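Local coordinates for CurH (PDB 3KG7), which probably removes water from the beta-hydroxyacyl intermediate of the curacin polyketide synthase, as the dehydratase domain of the CurH module, at residues R86-M91 / V103-R108; T24-D29 / L90-A95; E178-L183 / Y245-E250. All blocks are in the same frame, centred on the assembly; numbering follows the deposited sequence.

In the fold
All three contacts pair neighbouring antiparallel strands in the double hotdog fold of the dehydratase. Contact 2 opens first along the chain, at 24-29, and shares strand 86-92, including Leu90 and Met91, with contact 1, whose second strand, 101-109, follows. The two lie side by side, centres about 8 Å apart, Thr88 N probably bonding Gln28 O where they meet, and both touch the second subunit. Contact 3 opens only after both have closed, joining strands 181-186 and 243-255 on the opposite side of the chain's centre, about 33 Å from contact 1 and 35 Å from contact 2 between centres. This is consistent with the first two lying in one hotdog half and the third in the other.

Contact 1: residues R86-M91 / V103-R108; sequences RETQLM and VEVFSR
Arg86 opens this antiparallel beta hairpin, part of the N-terminal hotdog, by reaching across to strand 101-109. Its chain bends at chi2 and chi3 and carries NH1 to Ser107 OG (2.8 Å), while one guanidinium face lies over the carbonyl carbon of Arg108; Ser107 OG also bonds His119. Glu87 pairs with Arg108, and their side chains run alongside each other in the same direction. With Glu87 CG anti to the backbone N (chi1 -171°), OE2 takes Arg108 NH2 on its syn side at 2.9 Å. The carboxylate and guanidinium planes stand 84° apart, making this a single-point salt bridge; Glu17 of the second subunit is a second anionic partner of Arg108. Thr88, on the face of Leu90 and Val105, turns OG1 back to its own strand, bonding Arg86 O. Gln89 exchanges two backbone bonds with Phe106, and its amide leads away to bond Glu17 and Ala19 of the second subunit. Leu90 spans two valines, CG against Val105 CG2 (3.9 Å) and CD2 against Val103 CG1 (3.8 Å). Met91, a selenomethionine here, closes the ladder with a nearly straight bond from its N to Glu104 O (2.8 Å, 177°).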
loop_
_atom_site.group_PDB
_atom_site.type_symbol
_atom_site.label_atom_id
_atom_site.label_comp_id
_atom_site.label_asym_id
_atom_site.label_seq_id
_atom_site.Cartn_x
_atom_site.Cartn_y
_atom_site.Cartn_z
ATOM N N ARG C 86 -14.051 -7.455 -7.854
ATOM C CA ARG C 86 -14.012 -6.512 -6.751
ATOM C C ARG C 86 -12.590 -6.337 -6.247
ATOM O O ARG C 86 -11.946 -7.291 -5.819
ATOM C CB ARG C 86 -14.952 -6.953 -5.623
ATOM C CG ARG C 86 -16.404 -6.897 -6.034
ATOM C CD ARG C 86 -17.283 -6.511 -4.885
ATOM N NE ARG C 86 -18.081 -5.341 -5.222
ATOM C CZ ARG C 86 -17.929 -4.146 -4.671
ATOM N NH1 ARG C 86 -17.023 -3.942 -3.725
ATOM N NH2 ARG C 86 -18.698 -3.154 -5.062
ATOM N N GLU C 87 -12.109 -5.105 -6.340
ATOM C CA GLU C 87 -10.811 -4.692 -5.826
ATOM C C GLU C 87 -10.874 -4.719 -4.296
ATOM O O GLU C 87 -11.589 -3.923 -3.693
ATOM C CB GLU C 87 -10.558 -3.274 -6.329
ATOM C CG GLU C 87 -9.180 -2.704 -6.098
ATOM C CD GLU C 87 -9.009 -1.341 -6.766
ATOM O OE1 GLU C 87 -9.544 -1.156 -7.885
ATOM O OE2 GLU C 87 -8.341 -0.465 -6.177
ATOM N N THR C 88 -10.139 -5.634 -3.674
ATOM C CA THR C 88 -10.280 -5.887 -2.245
ATOM C C THR C 88 -9.014 -5.520 -1.468
ATOM O O THR C 88 -7.909 -5.716 -1.956
ATOM C CB THR C 88 -10.654 -7.360 -2.020
ATOM O OG1 THR C 88 -11.674 -7.732 -2.960
ATOM C CG2 THR C 88 -11.166 -7.587 -0.613
ATOM N N GLN C 89 -9.184 -4.977 -0.266
ATOM C CA GLN C 89 -8.055 -4.559 0.559
ATOM C C GLN C 89 -8.284 -4.940 2.008
ATOM O O GLN C 89 -9.293 -4.549 2.601
ATOM C CB GLN C 89 -7.831 -3.050 0.453
ATOM C CG GLN C 89 -7.229 -2.605 -0.871
ATOM C CD GLN C 89 -6.713 -1.180 -0.849
ATOM O OE1 GLN C 89 -6.749 -0.509 0.179
ATOM N NE2 GLN C 89 -6.230 -0.708 -1.992
ATOM N N LEU C 90 -7.360 -5.724 2.563
ATOM C CA LEU C 90 -7.356 -6.024 3.990
ATOM C C LEU C 90 -6.264 -5.172 4.613
ATOM O O LEU C 90 -5.093 -5.280 4.231
ATOM C CB LEU C 90 -7.098 -7.509 4.237
ATOM C CG LEU C 90 -7.137 -7.999 5.688
ATOM C CD1 LEU C 90 -7.527 -9.472 5.757
ATOM C CD2 LEU C 90 -5.802 -7.764 6.400
HETATM N N MSE C 91 -6.648 -4.317 5.554
HETATM C CA MSE C 91 -5.724 -3.383 6.171
HETATM C C MSE C 91 -5.405 -3.823 7.605
HETATM O O MSE C 91 -6.294 -3.923 8.459
HETATM C CB MSE C 91 -6.319 -1.971 6.104
HETATM C CG MSE C 91 -5.532 -0.866 6.811
HETATM SE SE MSE C 91 -3.879 -0.300 5.910
HETATM C CE MSE C 91 -4.181 1.637 5.994
ATOM N N VAL C 103 -7.908 -4.602 12.287
ATOM C CA VAL C 103 -7.968 -5.113 10.919
ATOM C C VAL C 103 -9.285 -4.684 10.296
ATOM O O VAL C 103 -10.335 -4.753 10.940
ATOM C CB VAL C 103 -7.869 -6.661 10.878
ATOM C CG1 VAL C 103 -8.028 -7.188 9.449
ATOM C CG2 VAL C 103 -6.548 -7.155 11.490
ATOM N N GLU C 104 -9.232 -4.221 9.052
ATOM C CA GLU C 104 -10.464 -3.899 8.335
ATOM C C GLU C 104 -10.379 -4.331 6.877
ATOM O O GLU C 104 -9.312 -4.262 6.272
ATOM C CB GLU C 104 -10.835 -2.421 8.498
ATOM C CG GLU C 104 -9.704 -1.453 8.206
ATOM C CD GLU C 104 -9.988 -0.030 8.674
ATOM O OE1 GLU C 104 -10.859 0.171 9.549
ATOM O OE2 GLU C 104 -9.321 0.897 8.161
ATOM N N VAL C 105 -11.501 -4.811 6.343
ATOM C CA VAL C 105 -11.578 -5.298 4.967
ATOM C C VAL C 105 -12.545 -4.442 4.162
ATOM O O VAL C 105 -13.721 -4.317 4.513
ATOM C CB VAL C 105 -12.026 -6.779 4.905
ATOM C CG1 VAL C 105 -12.283 -7.217 3.452
ATOM C CG2 VAL C 105 -10.998 -7.697 5.597
ATOM N N PHE C 106 -12.033 -3.853 3.085
ATOM C CA PHE C 106 -12.809 -3.011 2.177
ATOM C C PHE C 106 -12.762 -3.588 0.768
ATOM O O PHE C 106 -11.794 -4.267 0.409
ATOM C CB PHE C 106 -12.210 -1.599 2.126
ATOM C CG PHE C 106 -12.453 -0.774 3.361
ATOM C CD1 PHE C 106 -13.401 0.244 3.354
ATOM C CD2 PHE C 106 -11.716 -0.992 4.524
ATOM C CE1 PHE C 106 -13.629 1.025 4.498
ATOM C CE2 PHE C 106 -11.941 -0.219 5.673
ATOM C CZ PHE C 106 -12.892 0.788 5.658
ATOM N N SER C 107 -13.800 -3.320 -0.024
ATOM C CA SER C 107 -13.737 -3.554 -1.463
ATOM C C SER C 107 -14.534 -2.513 -2.223
ATOM O O SER C 107 -15.402 -1.859 -1.654
ATOM C CB SER C 107 -14.190 -4.967 -1.835
ATOM O OG SER C 107 -15.576 -5.135 -1.651
ATOM N N ARG C 108 -14.193 -2.340 -3.499
ATOM C CA ARG C 108 -14.962 -1.526 -4.436
ATOM C C ARG C 108 -14.963 -2.247 -5.784
ATOM O O ARG C 108 -14.085 -3.076 -6.049
ATOM C CB ARG C 108 -14.376 -0.111 -4.549
ATOM C CG ARG C 108 -13.138 0.014 -5.438
ATOM C CD ARG C 108 -12.511 1.415 -5.435
ATOM N NE ARG C 108 -11.133 1.374 -5.939
ATOM C CZ ARG C 108 -10.331 2.431 -6.095
ATOM N NH1 ARG C 108 -10.744 3.654 -5.796
ATOM N NH2 ARG C 108 -9.102 2.261 -6.559
#

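Contact 2: residues T24-D29 / L90-A95; sequences TIYHQD and LMLHTA
Leu92 N gives Thr24 O the shortest hydrogen bond of the pairing, 2.8 Å long and nearly straight at 172°. Thr24 N returns a bond to Leu92 O, and Tyr26 and Leu90 exchange a second reciprocal pair, making an antiparallel ladder of two hydrogen-bonded pairs with Ile25 and Met91 as the non-hydrogen-bonded pair between them. Side chains divide over the two faces. On one, Ile25 and the selenomethionine Met91 meet at an angle, Ile25 CG1 resting 3.6 Å from Met91 SE. Ile25 CG1 lies beside its own backbone N (chi1 -50°), while bends in the Met91 chain bring the selenium across to it. On the other face, Tyr26 and Leu90 lie alongside each other and point the same way, Tyr26 CD2 meeting Leu90 CD2 at 3.9 Å. Leu92 CD2 comes to the Tyr26 ring edge near its plane, more loosely, and also touches Thr24 CB at 4.1 Å. In the antiparallel sheet of the first hotdog, this face turns toward helix 52-62, where Tyr26 packs on Ala61 and Leu90 on Met57 and Thr58. Strand 24-30 sits between strands 14-17 and 86-92, with Ile25 on the reverse face packed against Leu18 of the second subunit.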
loop_
_atom_site.group_PDB
_atom_site.type_symbol
_atom_site.label_atom_id
_atom_site.label_comp_id
_atom_site.label_asym_id
_atom_site.label_seq_id
_atom_site.Cartn_x
_atom_site.Cartn_y
_atom_site.Cartn_z
ATOM N N THR C 24 0.203 -2.701 7.120
ATOM C CA THR C 24 0.338 -3.698 6.079
ATOM C C THR C 24 -0.977 -3.789 5.317
ATOM O O THR C 24 -2.050 -3.927 5.919
ATOM C CB THR C 24 0.668 -5.070 6.690
ATOM O OG1 THR C 24 1.791 -4.939 7.567
ATOM C CG2 THR C 24 1.019 -6.075 5.616
ATOM N N ILE C 25 -0.904 -3.678 3.995
ATOM C CA ILE C 25 -2.091 -3.849 3.158
ATOM C C ILE C 25 -1.917 -5.108 2.352
ATOM O O ILE C 25 -0.871 -5.313 1.748
ATOM C CB ILE C 25 -2.333 -2.688 2.152
ATOM C CG1 ILE C 25 -2.278 -1.333 2.835
ATOM C CG2 ILE C 25 -3.700 -2.820 1.473
ATOM C CD1 ILE C 25 -2.178 -0.186 1.846
ATOM N N TYR C 26 -2.947 -5.947 2.355
ATOM C CA TYR C 26 -3.034 -7.058 1.438
ATOM C C TYR C 26 -4.094 -6.750 0.383
ATOM O O TYR C 26 -5.284 -6.644 0.689
ATOM C CB TYR C 26 -3.362 -8.331 2.196
ATOM C CG TYR C 26 -2.334 -8.702 3.251
ATOM C CD1 TYR C 26 -1.295 -9.600 2.959
ATOM C CD2 TYR C 26 -2.406 -8.168 4.548
ATOM C CE1 TYR C 26 -0.351 -9.950 3.922
ATOM C CE2 TYR C 26 -1.459 -8.516 5.522
ATOM C CZ TYR C 26 -0.440 -9.408 5.198
ATOM O OH TYR C 26 0.495 -9.757 6.150
ATOM N N HIS C 27 -3.659 -6.577 -0.860
ATOM C CA HIS C 27 -4.582 -6.187 -1.916
ATOM C C HIS C 27 -4.628 -7.188 -3.052
ATOM O O HIS C 27 -3.595 -7.695 -3.480
ATOM C CB HIS C 27 -4.264 -4.781 -2.420
ATOM C CG HIS C 27 -2.915 -4.643 -3.047
ATOM N ND1 HIS C 27 -2.739 -4.526 -4.410
ATOM C CD2 HIS C 27 -1.678 -4.583 -2.499
ATOM C CE1 HIS C 27 -1.450 -4.400 -4.676
ATOM N NE2 HIS C 27 -0.784 -4.433 -3.535
ATOM N N GLN C 28 -5.837 -7.474 -3.528
ATOM C CA GLN C 28 -6.049 -8.395 -4.644
ATOM C C GLN C 28 -7.351 -8.076 -5.341
ATOM O O GLN C 28 -8.199 -7.372 -4.796
ATOM C CB GLN C 28 -6.115 -9.840 -4.151
ATOM C CG GLN C 28 -7.388 -10.159 -3.377
ATOM C CD GLN C 28 -7.300 -11.462 -2.625
ATOM O OE1 GLN C 28 -6.895 -12.480 -3.183
ATOM N NE2 GLN C 28 -7.681 -11.442 -1.348
ATOM N N ASP C 29 -7.514 -8.623 -6.539
ATOM C CA ASP C 29 -8.776 -8.534 -7.247
ATOM C C ASP C 29 -9.538 -9.836 -7.075
ATOM O O ASP C 29 -9.067 -10.898 -7.491
ATOM C CB ASP C 29 -8.544 -8.192 -8.721
ATOM C CG ASP C 29 -8.126 -6.740 -8.918
ATOM O OD1 ASP C 29 -8.555 -6.122 -9.911
ATOM O OD2 ASP C 29 -7.381 -6.201 -8.068
ATOM N N LEU C 90 -7.360 -5.724 2.563
ATOM C CA LEU C 90 -7.356 -6.024 3.990
ATOM C C LEU C 90 -6.264 -5.172 4.613
ATOM O O LEU C 90 -5.093 -5.280 4.231
ATOM C CB LEU C 90 -7.098 -7.509 4.237
ATOM C CG LEU C 90 -7.137 -7.999 5.688
ATOM C CD1 LEU C 90 -7.527 -9.472 5.757
ATOM C CD2 LEU C 90 -5.802 -7.764 6.400
HETATM N N MSE C 91 -6.648 -4.317 5.554
HETATM C CA MSE C 91 -5.724 -3.383 6.171
HETATM C C MSE C 91 -5.405 -3.823 7.605
HETATM O O MSE C 91 -6.294 -3.923 8.459
HETATM C CB MSE C 91 -6.319 -1.971 6.104
HETATM C CG MSE C 91 -5.532 -0.866 6.811
HETATM SE SE MSE C 91 -3.879 -0.300 5.910
HETATM C CE MSE C 91 -4.181 1.637 5.994
ATOM N N LEU C 92 -4.133 -4.118 7.847
ATOM C CA LEU C 92 -3.672 -4.561 9.157
ATOM C C LEU C 92 -2.937 -3.412 9.811
ATOM O O LEU C 92 -1.833 -3.047 9.398
ATOM C CB LEU C 92 -2.764 -5.783 9.014
ATOM C CG LEU C 92 -1.962 -6.322 10.195
ATOM C CD1 LEU C 92 -2.880 -7.009 11.172
ATOM C CD2 LEU C 92 -0.917 -7.290 9.695
ATOM N N HIS C 93 -3.558 -2.828 10.826
ATOM C CA HIS C 93 -2.998 -1.629 11.425
ATOM C C HIS C 93 -1.789 -1.912 12.283
ATOM O O HIS C 93 -1.555 -3.048 12.706
ATOM C CB HIS C 93 -4.058 -0.856 12.197
ATOM C CG HIS C 93 -5.115 -0.282 11.322
ATOM N ND1 HIS C 93 -6.264 -0.970 11.000
ATOM C CD2 HIS C 93 -5.192 0.904 10.678
ATOM C CE1 HIS C 93 -7.015 -0.224 10.207
ATOM N NE2 HIS C 93 -6.386 0.917 9.994
ATOM N N THR C 94 -0.994 -0.882 12.513
ATOM C CA THR C 94 0.171 -1.025 13.362
ATOM C C THR C 94 -0.311 -1.194 14.812
ATOM O O THR C 94 -1.290 -0.563 15.235
ATOM C CB THR C 94 1.155 0.158 13.152
ATOM O OG1 THR C 94 2.334 -0.038 13.942
ATOM C CG2 THR C 94 0.507 1.512 13.476
ATOM N N ALA C 95 0.344 -2.077 15.558
ATOM C CA ALA C 95 -0.088 -2.397 16.923
ATOM C C ALA C 95 -0.170 -1.144 17.789
ATOM O O ALA C 95 0.671 -0.244 17.683
ATOM C CB ALA C 95 0.836 -3.412 17.547
#

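Contact 3: residues E178-L183 / Y245-E250; sequences EETSLL and YAYVEE
Leu182 and Tyr247 hold the close-packed part of this antiparallel pairing, their side chains meeting at an angle with Leu182 CD1 3.7 Å from Tyr247 CD1. With Leu182 CG anti to the backbone N (chi1 -173°) and chi2 near 75°, CD1 is brought toward the other strand, where it also touches Tyr245 CB at 3.8 Å. Ile138 packs against Leu182 and Tyr245, and Leu141 against Leu182 and Tyr247. Cutting Tyr247 back to an alanine removes the ring that Leu182 CD1 and Leu141 pack on, and is likely to leave a gap under helix 138-144. On the reverse face Leu183 CB faces Ala246 CB at 4.1 Å, and Ser181 OG, turned over Val248, makes a weak hydrogen bond to Leu211 O. Four backbone bonds join the strands, among them Leu183 N to Ala246 O and Ala246 N to Leu183 O, both 2.9 Å. Thr180 still packs, CB 3.4 Å from Val248 O and CG2 by Glu249 O. Toward solvent the partnership loosens: the exposed Glu179, Glu249 and Glu250 bring no side-chain bond across. These are two neighbouring antiparallel strands of the curved sheet of the second hotdog, with helix 138-144 packed on the Leu182 and Tyr247 face.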
loop_
_atom_site.group_PDB
_atom_site.type_symbol
_atom_site.label_atom_id
_atom_site.label_comp_id
_atom_site.label_asym_id
_atom_site.label_seq_id
_atom_site.Cartn_x
_atom_site.Cartn_y
_atom_site.Cartn_z
ATOM N N GLU C 178 -29.756 -33.881 21.756
ATOM C CA GLU C 178 -30.709 -32.893 22.249
ATOM C C GLU C 178 -30.003 -31.632 22.743
ATOM O O GLU C 178 -30.523 -30.521 22.592
ATOM C CB GLU C 178 -31.590 -33.488 23.337
ATOM C CG GLU C 178 -32.567 -34.518 22.810
ATOM C CD GLU C 178 -33.634 -34.870 23.816
ATOM O OE1 GLU C 178 -33.412 -34.641 25.025
ATOM O OE2 GLU C 178 -34.700 -35.377 23.401
ATOM N N GLU C 179 -28.810 -31.813 23.303
ATOM C CA GLU C 179 -28.037 -30.708 23.860
ATOM C C GLU C 179 -26.769 -30.376 23.067
ATOM O O GLU C 179 -26.275 -29.249 23.133
ATOM C CB GLU C 179 -27.695 -30.984 25.327
ATOM C CG GLU C 179 -28.917 -31.005 26.236
ATOM C CD GLU C 179 -28.566 -31.140 27.713
ATOM O OE1 GLU C 179 -29.085 -32.071 28.369
ATOM O OE2 GLU C 179 -27.775 -30.314 28.222
ATOM N N THR C 180 -26.247 -31.351 22.320
ATOM C CA THR C 180 -24.978 -31.185 21.597
ATOM C C THR C 180 -25.076 -31.497 20.095
ATOM O O THR C 180 -26.025 -32.150 19.649
ATOM C CB THR C 180 -23.836 -32.045 22.223
ATOM O OG1 THR C 180 -24.218 -33.426 22.245
ATOM C CG2 THR C 180 -23.514 -31.589 23.643
ATOM N N SER C 181 -24.093 -31.016 19.328
ATOM C CA SER C 181 -23.964 -31.342 17.903
ATOM C C SER C 181 -22.504 -31.556 17.522
ATOM O O SER C 181 -21.608 -30.971 18.135
ATOM C CB SER C 181 -24.579 -30.247 17.024
ATOM O OG SER C 181 -23.795 -29.064 17.022
ATOM N N LEU C 182 -22.266 -32.385 16.507
ATOM C CA LEU C 182 -20.904 -32.634 16.017
ATOM C C LEU C 182 -20.823 -32.770 14.495
ATOM O O LEU C 182 -21.597 -33.518 13.891
ATOM C CB LEU C 182 -20.311 -33.879 16.687
ATOM C CG LEU C 182 -18.837 -34.223 16.423
ATOM C CD1 LEU C 182 -17.893 -33.301 17.190
ATOM C CD2 LEU C 182 -18.563 -35.678 16.776
ATOM N N LEU C 183 -19.874 -32.054 13.892
ATOM C CA LEU C 183 -19.609 -32.134 12.452
ATOM C C LEU C 183 -18.214 -32.695 12.170
ATOM O O LEU C 183 -17.226 -32.240 12.751
ATOM C CB LEU C 183 -19.724 -30.751 11.795
ATOM C CG LEU C 183 -21.088 -30.068 11.649
ATOM C CD1 LEU C 183 -20.932 -28.600 11.280
ATOM C CD2 LEU C 183 -21.947 -30.776 10.621
ATOM N N TYR C 245 -13.045 -31.930 13.616
ATOM C CA TYR C 245 -14.432 -31.884 14.069
ATOM C C TYR C 245 -14.856 -30.500 14.570
ATOM O O TYR C 245 -14.032 -29.720 15.062
ATOM C CB TYR C 245 -14.661 -32.938 15.163
ATOM C CG TYR C 245 -14.387 -34.363 14.717
ATOM C CD1 TYR C 245 -15.399 -35.147 14.161
ATOM C CD2 TYR C 245 -13.113 -34.927 14.852
ATOM C CE1 TYR C 245 -15.154 -36.448 13.746
ATOM C CE2 TYR C 245 -12.857 -36.233 14.439
ATOM C CZ TYR C 245 -13.884 -36.984 13.885
ATOM O OH TYR C 245 -13.644 -38.273 13.476
ATOM N N ALA C 246 -16.145 -30.203 14.432
ATOM C CA ALA C 246 -16.734 -29.003 15.015
ATOM C C ALA C 246 -17.772 -29.441 16.034
ATOM O O ALA C 246 -18.709 -30.169 15.698
ATOM C CB ALA C 246 -17.361 -28.133 13.942
ATOM N N TYR C 247 -17.600 -28.991 17.275
ATOM C CA TYR C 247 -18.370 -29.482 18.413
ATOM C C TYR C 247 -19.122 -28.333 19.089
ATOM O O TYR C 247 -18.516 -27.352 19.511
ATOM C CB TYR C 247 -17.399 -30.170 19.388
ATOM C CG TYR C 247 -18.013 -30.914 20.550
ATOM C CD1 TYR C 247 -19.072 -31.806 20.364
ATOM C CD2 TYR C 247 -17.505 -30.757 21.843
ATOM C CE1 TYR C 247 -19.629 -32.501 21.439
ATOM C CE2 TYR C 247 -18.056 -31.455 22.930
ATOM C CZ TYR C 247 -19.114 -32.319 22.714
ATOM O OH TYR C 247 -19.666 -33.001 23.768
ATOM N N VAL C 248 -20.445 -28.449 19.167
ATOM C CA VAL C 248 -21.269 -27.445 19.847
ATOM C C VAL C 248 -21.871 -28.068 21.105
ATOM O O VAL C 248 -22.560 -29.087 21.030
ATOM C CB VAL C 248 -22.372 -26.870 18.914
ATOM C CG1 VAL C 248 -23.190 -25.791 19.623
ATOM C CG2 VAL C 248 -21.754 -26.312 17.642
ATOM N N GLU C 249 -21.600 -27.455 22.256
ATOM C CA GLU C 249 -21.951 -28.041 23.558
ATOM C C GLU C 249 -23.326 -27.635 24.088
ATOM O O GLU C 249 -23.936 -28.384 24.852
ATOM C CB GLU C 249 -20.866 -27.735 24.595
ATOM C CG GLU C 249 -19.583 -28.530 24.387
ATOM C CD GLU C 249 -18.369 -27.893 25.049
ATOM O OE1 GLU C 249 -18.354 -27.756 26.292
ATOM O OE2 GLU C 249 -17.414 -27.540 24.326
ATOM N N GLU C 250 -23.811 -26.457 23.701
ATOM C CA GLU C 250 -25.153 -26.014 24.106
ATOM C C GLU C 250 -25.949 -25.400 22.949
ATOM O O GLU C 250 -25.355 -24.853 22.017
ATOM C CB GLU C 250 -25.109 -25.090 25.340
ATOM C CG GLU C 250 -24.043 -23.999 25.333
ATOM C CD GLU C 250 -24.015 -23.206 26.635
ATOM O OE1 GLU C 250 -25.013 -22.523 26.947
ATOM O OE2 GLU C 250 -22.990 -23.258 27.345
#